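Local coordinates for protein Rho guanine nucleotide exchange factor 3 (Mus musculus, PDB 2Z0Q) that acts as a guanine nucleotide exchange factor for the small GTPases RhoA and RhoB, here represented by its DH-PH domain fragment, at residues F332-Q335 / Q336-C340. Residues are numbered along the deposited sequence; the frame is centred on the assembly and turned at random.
Sequences FNKQ and QWLNC
Q336 lays its aliphatic stem over one face of the F332 ring, one turn earlier in the helix, with CG of Q336 3.9 Å from the ring centroid and only 12° off its normal, a CH-pi contact. F332 can receive it because its CG is anti to the backbone N (chi1 174°), while the Q336 chain leaves beside its own backbone N and runs extended toward the ring. With an alanine in its place, that face of F332 would probably lose its CH-pi partner and the ring would be freer to turn. Further along, the side-chain amides of Q335 and N339 join directly: NE2 of Q335 donates to OD1 of N339 at 2.8 Å, nearly straight at 167°, with the acceptor close to the Q335 amide plane. CD1 of W337 lies 3.3 Å from O of N333, which sits at the indole edge near the ring plane. All these are i to i+4 pairs of the C-terminal helix 331-345 of the PH domain, the helix that caps its beta-barrel, and the backbone bonds repeat the spacing, from Q336 N to F332 O (3.0 Å) through N339 N to Q335 O (2.7 Å). On the inward side W337 packs against C234, L238 and V248, and L338 against L283. The extended K334 chain passes L338, with CE of K334 4.1 Å from CD1 of L338, and its NZ ends in a salt bridge to D285 and a hydrogen bond to F310 O. D330 OD1 accepts the backbone N-H of N333 in the first turn.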
loop_
_atom_site.group_PDB
_atom_site.type_symbol
_atom_site.label_atom_id
_atom_site.label_comp_id
_atom_site.label_asym_id
_atom_site.label_seq_id
_atom_site.Cartn_x
_atom_site.Cartn_y
_atom_site.Cartn_z
ATOM N N PHE A 332 -9.779 -9.269 10.335
ATOM C CA PHE A 332 -9.983 -8.167 9.409
ATOM C C PHE A 332 -9.645 -8.531 7.961
ATOM O O PHE A 332 -10.397 -8.210 7.029
ATOM C CB PHE A 332 -9.129 -6.969 9.877
ATOM C CG PHE A 332 -9.132 -5.814 8.929
ATOM C CD1 PHE A 332 -10.297 -5.095 8.680
ATOM C CD2 PHE A 332 -7.966 -5.444 8.275
ATOM C CE1 PHE A 332 -10.312 -4.027 7.790
ATOM C CE2 PHE A 332 -7.956 -4.391 7.390
ATOM C CZ PHE A 332 -9.140 -3.669 7.139
ATOM N N ASN A 333 -8.519 -9.218 7.773
ATOM C CA ASN A 333 -8.113 -9.621 6.426
ATOM C C ASN A 333 -9.121 -10.615 5.823
ATOM O O ASN A 333 -9.361 -10.599 4.624
ATOM C CB ASN A 333 -6.709 -10.258 6.447
ATOM C CG ASN A 333 -6.130 -10.470 5.040
ATOM O OD1 ASN A 333 -6.151 -9.561 4.194
ATOM N ND2 ASN A 333 -5.605 -11.664 4.784
ATOM N N LYS A 334 -9.685 -11.489 6.654
ATOM C CA LYS A 334 -10.678 -12.443 6.138
ATOM C C LYS A 334 -11.898 -11.684 5.620
ATOM O O LYS A 334 -12.382 -11.936 4.511
ATOM C CB LYS A 334 -11.112 -13.447 7.215
ATOM C CG LYS A 334 -12.404 -14.215 6.760
ATOM C CD LYS A 334 -12.666 -15.455 7.615
ATOM C CE LYS A 334 -14.148 -15.905 7.465
ATOM N NZ LYS A 334 -14.364 -17.180 8.218
ATOM N N GLN A 335 -12.393 -10.711 6.399
ATOM C CA GLN A 335 -13.540 -9.935 5.929
ATOM C C GLN A 335 -13.226 -9.184 4.627
ATOM O O GLN A 335 -14.075 -9.121 3.750
ATOM C CB GLN A 335 -14.026 -8.934 7.021
ATOM C CG GLN A 335 -15.413 -8.317 6.720
ATOM C CD GLN A 335 -16.528 -9.363 6.677
ATOM O OE1 GLN A 335 -16.637 -10.194 7.582
ATOM N NE2 GLN A 335 -17.356 -9.315 5.641
ATOM N N GLN A 336 -12.014 -8.621 4.518
ATOM C CA GLN A 336 -11.584 -7.893 3.315
ATOM C C GLN A 336 -11.710 -8.794 2.088
ATOM O O GLN A 336 -12.228 -8.398 1.057
ATOM C CB GLN A 336 -10.124 -7.435 3.461
ATOM C CG GLN A 336 -9.832 -6.493 4.660
ATOM C CD GLN A 336 -8.356 -6.054 4.715
ATOM O OE1 GLN A 336 -7.438 -6.882 4.893
ATOM N NE2 GLN A 336 -8.121 -4.739 4.552
ATOM N N TRP A 337 -11.211 -10.023 2.213
ATOM C CA TRP A 337 -11.323 -11.000 1.126
ATOM C C TRP A 337 -12.774 -11.311 0.797
ATOM O O TRP A 337 -13.166 -11.332 -0.362
ATOM C CB TRP A 337 -10.575 -12.288 1.486
ATOM C CG TRP A 337 -9.128 -12.240 1.091
ATOM C CD1 TRP A 337 -8.047 -12.039 1.903
ATOM C CD2 TRP A 337 -8.614 -12.360 -0.238
ATOM N NE1 TRP A 337 -6.886 -12.032 1.149
ATOM C CE2 TRP A 337 -7.211 -12.227 -0.160
ATOM C CE3 TRP A 337 -9.202 -12.572 -1.485
ATOM C CZ2 TRP A 337 -6.392 -12.296 -1.296
ATOM C CZ3 TRP A 337 -8.392 -12.637 -2.610
ATOM C CH2 TRP A 337 -6.999 -12.501 -2.500
ATOM N N LEU A 338 -13.579 -11.591 1.820
ATOM C CA LEU A 338 -14.990 -11.858 1.560
ATOM C C LEU A 338 -15.650 -10.654 0.853
ATOM O O LEU A 338 -16.351 -10.819 -0.152
ATOM C CB LEU A 338 -15.721 -12.147 2.893
ATOM C CG LEU A 338 -15.333 -13.397 3.676
ATOM C CD1 LEU A 338 -16.323 -13.566 4.860
ATOM C CD2 LEU A 338 -15.416 -14.622 2.783
ATOM N N ASN A 339 -15.410 -9.440 1.371
ATOM C CA ASN A 339 -16.011 -8.237 0.761
ATOM C C ASN A 339 -15.589 -8.081 -0.707
ATOM O O ASN A 339 -16.430 -7.895 -1.578
ATOM C CB ASN A 339 -15.607 -6.958 1.525
ATOM C CG ASN A 339 -16.082 -6.938 2.971
ATOM O OD1 ASN A 339 -16.990 -7.676 3.370
ATOM N ND2 ASN A 339 -15.474 -6.056 3.771
ATOM N N CYS A 340 -14.282 -8.190 -0.993
ATOM C CA CYS A 340 -13.809 -8.030 -2.375
ATOM C C CYS A 340 -14.322 -9.070 -3.350
ATOM O O CYS A 340 -14.677 -8.753 -4.468
ATOM C CB CYS A 340 -12.280 -7.991 -2.426
ATOM S SG CYS A 340 -11.604 -6.510 -1.674
#